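Side-chain contacts in prophage Lp1 protein 11 (Lactobacillus plantarum WCFS1, PDB 3B7H), which probably binds DNA as a phage-type regulator, being a small, all-helical protein with a Cro/C1-type helix-turn-helix domain: residues S9-E14 with H65-F70; V37-M40 with R44-R47. All blocks are in the same frame, centred on the assembly; numbering follows the deposited sequence.

Contact 1 joins helix 4-18 to helix 64-67 and the tail that follows it, while contact 2 folds the loop after helix 34-41 back on that helix; along the chain, contact 2 lies inside the long loop that contact 1 closes. Their centres are about 16 Å apart, on opposite sides of the middle of the chain, yet they meet through one side chain: Met40 SD packs 3.3 Å from Leu12 CD2, and Met40 CG lies 3.6 Å from Ser9 CB. Helix 4-18, which supplies one side of contact 1, thus also packs on contact 2. Contact 1 borders the interface with the second subunit; contact 2 lies, by family resemblance, at the probable DNA-reading helix.

Contact 1: S9-E14 with H65-F70; sequences SEHLME and HDFFDF
His11 is held between two phenylalanines, meeting one with its face and the other with its edge. The tight part is the face-to-face stack with Phe70: the ring centroids are 3.7 Å apart and the planes are tilted by only 14°, with the closest atoms, His11 CD2 and Phe70 CE2, at 3.3 Å. The two side chains pass each other in opposite directions, which puts the CB of each over the other's ring; His11 CB lies 3.8 Å from the centroid of the Phe70 ring, a CH-pi contact that lengthens the stack. A chi1 of 69° sets the Phe70 ring between its own backbone N and carbonyl carbon and so brings it beside the imidazole. Phe67 completes the aromatic cluster differently. His11 points its CD2 edge at the face of Phe67 in a T-shaped pair with planes at 77°, and CD2 comes down toward the rim of that ring.

Leu12 adds little between these two segments, its CB meeting the edge of Phe67 4.0 Å from CE1. The contrast with the tight stack lies on the polar edge of the imidazole, which is watered: a water in the ring plane is hydrogen-bonded to His11 NE2 at 2.8 Å and donates to Asp66 O, bridging helix 4-18 to the end of helix 64-67. Phe67 O is also near NE2, but the angle is too poor for a bond, so the water makes the polar link.

Phe67 is buried, packed also on Val8 and Leu15 of helix 4-18 and on Ile53 and Cys57 of helix 50-60. Leu12 reaches Val56 and Leu60 of that helix, while the neighbouring Phe68 turns away to meet Phe68 of the second subunit.

Contact 2: V37-M40 with R44-R47; sequences VNAM and RSKR
Two torsions fold Arg47 back over Ala39: chi1 of -66° sets CG anti to the carbonyl carbon and beside the backbone N, and a bend at chi3, -89°, swings the guanidinium round to lie across the alanine methyl. Ala39 CB consequently sits over the centre of one face of the guanidinium, 3.2 Å from Arg47 CZ. That is unusually short for two carbons, so the exact placement of this exposed guanidinium is somewhat doubtful. The approach is nearly symmetrical about the guanidinium carbon, since NH1 and NH2 of Arg47 are 3.5 and 3.6 Å from Ala39 CB. It is therefore the flat side of the cation that does the touching, and its N-H groups, which lie in the guanidinium plane, do not point at the methyl.

Helix 34-41 is the second helix of the helix-turn-helix formed with helix 23-30. In Cro/C1-type domains the equivalent helix reads bases in the major groove, and the loop after it commonly approaches the DNA backbone. Arg44, Lys46 and Arg47 make this loop basic and could serve similarly here, although no DNA is present to test it.

Ser45 shapes the loop from within. Its OG accepts from Arg47 N at 2.9 Å with an N-H...O angle of 146°, closing an ST turn that holds the backbone at Arg47 N close to the serine side chain. The same serine lies against the helix through CB, 3.3 Å from Ala39 O, with its OG 3.8 Å from Ala39 CB. Met40 adds mainly backbone on this side, because its CB is directed away from 44-47; its side chain packs on Ile23 of helix 23-30 and on Pro48. Val37 packs on Ile23 too, and on Ala27.

Contact 1: S9-E14 with H65-F70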
ATOM      1  N   SER A   9       1.957   4.859  -9.202  1.00 21.42           N
ATOM      2  CA  SER A   9       3.014   4.768 -10.175  1.00 21.85           C
ATOM      3  C   SER A   9       3.431   6.154 -10.648  1.00 22.51           C
ATOM      4  O   SER A   9       4.621   6.400 -10.862  1.00 22.87           O
ATOM      5  CB  SER A   9       2.613   3.830 -11.325  1.00 22.35           C
ATOM      6  OG  SER A   9       1.468   4.302 -12.004  1.00 22.47           O
ATOM      7  N   GLU A  10       2.482   7.087 -10.768  1.00 22.64           N
ATOM      8  CA  GLU A  10       2.836   8.446 -11.139  1.00 23.35           C
ATOM      9  C   GLU A  10       3.668   9.114 -10.051  1.00 22.40           C
ATOM     10  O   GLU A  10       4.625   9.835 -10.349  1.00 22.74           O
ATOM     11  CB  GLU A  10       1.603   9.288 -11.468  1.00 23.62           C
ATOM     12  CG  GLU A  10       1.055   8.916 -12.819  1.00 27.38           C
ATOM     13  CD  GLU A  10      -0.287   9.575 -13.191  1.00 28.56           C
ATOM     14  OE1 GLU A  10      -0.672  10.586 -12.548  1.00 35.26           O
ATOM     15  OE2 GLU A  10      -0.931   9.049 -14.159  1.00 37.06           O
ATOM     16  N   HIS A  11       3.332   8.872  -8.791  1.00 22.12           N
ATOM     17  CA  HIS A  11       4.101   9.467  -7.697  1.00 21.90           C
ATOM     18  C   HIS A  11       5.508   8.893  -7.674  1.00 22.29           C
ATOM     19  O   HIS A  11       6.506   9.609  -7.507  1.00 22.17           O
ATOM     20  CB  HIS A  11       3.422   9.198  -6.344  1.00 22.25           C
ATOM     21  CG  HIS A  11       4.051   9.933  -5.216  1.00 21.02           C
ATOM     22  ND1 HIS A  11       4.149  11.304  -5.195  1.00 20.59           N
ATOM     23  CD2 HIS A  11       4.648   9.494  -4.087  1.00 20.74           C
ATOM     24  CE1 HIS A  11       4.764  11.679  -4.090  1.00 20.96           C
ATOM     25  NE2 HIS A  11       5.068  10.598  -3.397  1.00 21.45           N
ATOM     26  N   LEU A  12       5.563   7.587  -7.816  1.00 23.41           N
ATOM     27  CA  LEU A  12       6.812   6.881  -7.856  1.00 24.87           C
ATOM     28  C   LEU A  12       7.705   7.410  -8.977  1.00 25.44           C
ATOM     29  O   LEU A  12       8.873   7.693  -8.747  1.00 26.16           O
ATOM     30  CB  LEU A  12       6.561   5.391  -7.990  1.00 24.97           C
ATOM     31  CG  LEU A  12       7.842   4.621  -8.266  1.00 25.62           C
ATOM     32  CD1 LEU A  12       8.841   4.812  -7.126  1.00 27.43           C
ATOM     33  CD2 LEU A  12       7.483   3.186  -8.449  1.00 27.84           C
ATOM     34  N   MET A  13       7.156   7.607 -10.168  1.00 25.77           N
ATOM     35  CA  MET A  13       7.927   8.163 -11.262  1.00 26.28           C
ATOM     36  C   MET A  13       8.411   9.577 -10.951  1.00 26.79           C
ATOM     37  O   MET A  13       9.530   9.915 -11.279  1.00 26.82           O
ATOM     38  CB  MET A  13       7.099   8.135 -12.564  1.00 26.78           C
ATOM     39  CG  MET A  13       7.848   8.581 -13.819  1.00 26.57           C
ATOM     40  SD  MET A  13       9.357   7.656 -14.167  1.00 26.31           S
ATOM     41  CE  MET A  13       8.814   6.058 -13.757  1.00 27.01           C
ATOM     42  N   GLU A  14       7.604  10.399 -10.302  1.00 27.02           N
ATOM     43  CA  GLU A  14       8.079  11.705  -9.873  1.00 28.53           C
ATOM     44  C   GLU A  14       9.272  11.620  -8.940  1.00 27.23           C
ATOM     45  O   GLU A  14      10.214  12.372  -9.088  1.00 27.05           O
ATOM     46  CB  GLU A  14       7.025  12.465  -9.113  1.00 29.21           C
ATOM     47  CG  GLU A  14       5.804  12.928  -9.874  1.00 34.24           C
ATOM     48  CD  GLU A  14       4.790  13.647  -8.936  1.00 35.76           C
ATOM     49  OE1 GLU A  14       5.081  13.713  -7.694  1.00 45.52           O
ATOM     50  OE2 GLU A  14       3.739  14.170  -9.446  1.00 43.34           O
ATOM     51  N   HIS A  65       5.713   5.290   4.653  1.00 19.76           N
ATOM     52  CA  HIS A  65       4.957   6.393   5.238  1.00 20.02           C
ATOM     53  C   HIS A  65       5.171   7.692   4.483  1.00 20.21           C
ATOM     54  O   HIS A  65       4.201   8.362   4.108  1.00 21.29           O
ATOM     55  CB  HIS A  65       5.364   6.542   6.697  1.00 19.68           C
ATOM     56  CG  HIS A  65       4.733   7.687   7.402  1.00 19.21           C
ATOM     57  ND1 HIS A  65       3.370   7.829   7.530  1.00 21.05           N
ATOM     58  CD2 HIS A  65       5.281   8.706   8.090  1.00 20.42           C
ATOM     59  CE1 HIS A  65       3.104   8.908   8.247  1.00 18.76           C
ATOM     60  NE2 HIS A  65       4.248   9.463   8.592  1.00 20.14           N
ATOM     61  N   ASP A  66       6.435   8.049   4.249  1.00 19.96           N
ATOM     62  CA  ASP A  66       6.752   9.263   3.490  1.00 20.67           C
ATOM     63  C   ASP A  66       6.342   9.186   2.016  1.00 20.77           C
ATOM     64  O   ASP A  66       5.843  10.183   1.448  1.00 20.80           O
ATOM     65  CB  ASP A  66       8.229   9.616   3.608  1.00 20.87           C
ATOM     66  CG  ASP A  66       8.569  10.293   4.952  1.00 22.97           C
ATOM     67  OD1 ASP A  66       7.656  10.801   5.650  1.00 26.73           O
ATOM     68  OD2 ASP A  66       9.759  10.313   5.309  1.00 24.46           O
ATOM     69  N   PHE A  67       6.515   8.010   1.416  1.00 20.59           N
ATOM     70  CA  PHE A  67       6.010   7.762   0.065  1.00 19.98           C
ATOM     71  C   PHE A  67       4.552   8.220  -0.086  1.00 19.79           C
ATOM     72  O   PHE A  67       4.189   8.832  -1.078  1.00 20.36           O
ATOM     73  CB  PHE A  67       6.131   6.277  -0.312  1.00 19.92           C
ATOM     74  CG  PHE A  67       5.575   5.970  -1.674  1.00 20.41           C
ATOM     75  CD1 PHE A  67       6.361   6.112  -2.794  1.00 21.01           C
ATOM     76  CD2 PHE A  67       4.248   5.641  -1.830  1.00 19.21           C
ATOM     77  CE1 PHE A  67       5.845   5.889  -4.064  1.00 21.31           C
ATOM     78  CE2 PHE A  67       3.708   5.426  -3.091  1.00 19.55           C
ATOM     79  CZ  PHE A  67       4.501   5.558  -4.211  1.00 21.12           C
ATOM     80  N   PHE A  68       3.730   7.957   0.911  1.00 19.53           N
ATOM     81  CA  PHE A  68       2.316   8.218   0.812  1.00 19.69           C
ATOM     82  C   PHE A  68       1.906   9.613   1.264  1.00 20.04           C
ATOM     83  O   PHE A  68       0.707   9.872   1.396  1.00 19.56           O
ATOM     84  CB  PHE A  68       1.527   7.162   1.587  1.00 19.98           C
ATOM     85  CG  PHE A  68       1.295   5.880   0.816  1.00 21.00           C
ATOM     86  CD1 PHE A  68       0.436   5.865  -0.271  1.00 20.07           C
ATOM     87  CD2 PHE A  68       1.920   4.702   1.189  1.00 21.51           C
ATOM     88  CE1 PHE A  68       0.212   4.710  -0.980  1.00 20.32           C
ATOM     89  CE2 PHE A  68       1.693   3.535   0.469  1.00 21.89           C
ATOM     90  CZ  PHE A  68       0.838   3.543  -0.605  1.00 19.72           C
ATOM     91  N   ASP A  69       2.871  10.510   1.478  1.00 21.33           N
ATOM     92  CA  ASP A  69       2.584  11.881   1.863  1.00 21.47           C
ATOM     93  C   ASP A  69       2.315  12.692   0.618  1.00 22.30           C
ATOM     94  O   ASP A  69       3.074  13.612   0.288  1.00 22.77           O
ATOM     95  CB  ASP A  69       3.752  12.457   2.665  1.00 22.22           C
ATOM     96  CG  ASP A  69       3.436  13.790   3.348  1.00 22.57           C
ATOM     97  OD1 ASP A  69       2.258  14.266   3.327  1.00 21.93           O
ATOM     98  OD2 ASP A  69       4.413  14.361   3.927  1.00 24.02           O
ATOM     99  N   PHE A  70       1.233  12.342  -0.079  1.00 22.38           N
ATOM    100  CA  PHE A  70       0.727  13.109  -1.230  1.00 22.75           C
ATOM    101  C   PHE A  70      -0.734  12.808  -1.393  1.00 22.93           C
ATOM    102  O   PHE A  70      -1.181  11.762  -0.939  1.00 21.99           O
ATOM    103  CB  PHE A  70       1.454  12.770  -2.537  1.00 22.93           C
ATOM    104  CG  PHE A  70       1.176  11.395  -3.070  1.00 22.36           C
ATOM    105  CD1 PHE A  70       0.336  11.216  -4.142  1.00 22.88           C
ATOM    106  CD2 PHE A  70       1.792  10.276  -2.514  1.00 22.00           C
ATOM    107  CE1 PHE A  70       0.083   9.960  -4.652  1.00 22.53           C
ATOM    108  CE2 PHE A  70       1.546   9.019  -3.011  1.00 22.14           C
ATOM    109  CZ  PHE A  70       0.707   8.855  -4.097  1.00 22.22           C
TER
HETATM  110  O   HOH W   1       6.432  11.178  -1.065  1.00 21.14           O

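Contact 2: V37-M40 with R44-R47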
ATOM      1  N   VAL A  37       7.459  -4.294 -13.081  1.00 38.75           N
ATOM      2  CA  VAL A  37       7.597  -2.893 -13.500  1.00 38.75           C
ATOM      3  C   VAL A  37       6.490  -2.525 -14.509  1.00 38.64           C
ATOM      4  O   VAL A  37       5.758  -1.572 -14.326  1.00 38.81           O
ATOM      5  CB  VAL A  37       9.001  -2.664 -14.168  1.00 38.82           C
ATOM      6  CG1 VAL A  37       9.041  -1.354 -14.966  1.00 39.52           C
ATOM      7  CG2 VAL A  37      10.108  -2.715 -13.144  1.00 38.33           C
ATOM      8  N   ASN A  38       6.364  -3.314 -15.568  1.00 38.77           N
ATOM      9  CA  ASN A  38       5.339  -3.070 -16.573  1.00 39.09           C
ATOM     10  C   ASN A  38       3.927  -3.029 -15.965  1.00 38.64           C
ATOM     11  O   ASN A  38       3.126  -2.162 -16.313  1.00 36.30           O
ATOM     12  CB  ASN A  38       5.438  -4.120 -17.716  1.00 39.45           C
ATOM     13  CG  ASN A  38       6.707  -3.942 -18.595  1.00 40.02           C
ATOM     14  OD1 ASN A  38       7.286  -2.848 -18.661  1.00 40.91           O
ATOM     15  ND2 ASN A  38       7.134  -5.027 -19.263  1.00 38.90           N
ATOM     16  N   ALA A  39       3.650  -3.965 -15.050  1.00 39.44           N
ATOM     17  CA  ALA A  39       2.329  -4.075 -14.389  1.00 40.40           C
ATOM     18  C   ALA A  39       1.967  -2.809 -13.602  1.00 40.69           C
ATOM     19  O   ALA A  39       0.866  -2.253 -13.724  1.00 39.92           O
ATOM     20  CB  ALA A  39       2.291  -5.290 -13.483  1.00 40.03           C
ATOM     21  N   MET A  40       2.930  -2.343 -12.814  1.00 42.38           N
ATOM     22  CA  MET A  40       2.813  -1.077 -12.071  1.00 42.65           C
ATOM     23  C   MET A  40       2.172   0.033 -12.898  1.00 42.32           C
ATOM     24  O   MET A  40       1.262   0.704 -12.410  1.00 43.18           O
ATOM     25  CB  MET A  40       4.208  -0.648 -11.592  1.00 43.08           C
ATOM     26  CG  MET A  40       4.301   0.722 -10.938  1.00 43.97           C
ATOM     27  SD  MET A  40       5.705   0.766  -9.772  1.00 48.08           S
ATOM     28  CE  MET A  40       7.110   0.662 -10.871  1.00 44.99           C
ATOM     29  N   ARG A  44      -4.741  -1.310 -16.172  1.00 39.93           N
ATOM     30  CA  ARG A  44      -5.727  -2.346 -15.822  1.00 40.30           C
ATOM     31  C   ARG A  44      -5.183  -3.443 -14.884  1.00 40.23           C
ATOM     32  O   ARG A  44      -5.903  -4.383 -14.535  1.00 39.92           O
ATOM     33  CB  ARG A  44      -6.383  -2.948 -17.075  1.00 40.55           C
ATOM     34  CG  ARG A  44      -7.301  -1.963 -17.834  1.00 40.38           C
ATOM     35  CD  ARG A  44      -8.550  -1.508 -17.024  1.00 40.51           C
ATOM     36  NE  ARG A  44      -9.592  -2.541 -16.968  1.00 39.93           N
ATOM     37  CZ  ARG A  44     -10.582  -2.687 -17.851  1.00 40.56           C
ATOM     38  NH1 ARG A  44     -10.710  -1.856 -18.871  1.00 39.63           N
ATOM     39  NH2 ARG A  44     -11.471  -3.659 -17.716  1.00 40.17           N
ATOM     40  N   SER A  45      -3.931  -3.285 -14.459  1.00 39.92           N
ATOM     41  CA  SER A  45      -3.365  -4.053 -13.359  1.00 39.51           C
ATOM     42  C   SER A  45      -3.806  -3.562 -11.962  1.00 39.06           C
ATOM     43  O   SER A  45      -3.993  -2.375 -11.732  1.00 38.16           O
ATOM     44  CB  SER A  45      -1.846  -4.051 -13.464  1.00 39.54           C
ATOM     45  OG  SER A  45      -1.258  -4.527 -12.284  1.00 40.55           O
ATOM     46  N   LYS A  46      -3.960  -4.529 -11.050  1.00 38.89           N
ATOM     47  CA  LYS A  46      -4.224  -4.310  -9.625  1.00 38.78           C
ATOM     48  C   LYS A  46      -2.936  -3.920  -8.831  1.00 38.73           C
ATOM     49  O   LYS A  46      -2.993  -3.408  -7.662  1.00 38.98           O
ATOM     50  CB  LYS A  46      -4.902  -5.556  -9.023  1.00 38.92           C
ATOM     51  CG  LYS A  46      -6.330  -5.851  -9.536  1.00 38.98           C
ATOM     52  CD  LYS A  46      -7.006  -7.117  -8.897  1.00 40.50           C
ATOM     53  CE  LYS A  46      -8.479  -7.491  -9.394  1.00 42.88           C
ATOM     54  NZ  LYS A  46      -9.198  -8.751  -8.799  1.00 41.24           N
ATOM     55  N   ARG A  47      -1.780  -4.139  -9.475  1.00 37.94           N
ATOM     56  CA  ARG A  47      -0.454  -3.753  -8.934  1.00 36.77           C
ATOM     57  C   ARG A  47      -0.194  -2.242  -9.129  1.00 36.34           C
ATOM     58  O   ARG A  47      -0.855  -1.603  -9.977  1.00 36.20           O
ATOM     59  CB  ARG A  47       0.649  -4.605  -9.584  1.00 36.68           C
ATOM     60  CG  ARG A  47       0.546  -6.100  -9.192  1.00 35.52           C
ATOM     61  CD  ARG A  47       1.524  -6.993  -9.940  1.00 34.92           C
ATOM     62  NE  ARG A  47       1.010  -7.522 -11.209  1.00 32.30           N
ATOM     63  CZ  ARG A  47       1.766  -8.175 -12.095  1.00 33.84           C
ATOM     64  NH1 ARG A  47       1.232  -8.636 -13.227  1.00 32.44           N
ATOM     65  NH2 ARG A  47       3.067  -8.361 -11.870  1.00 33.64           N
TER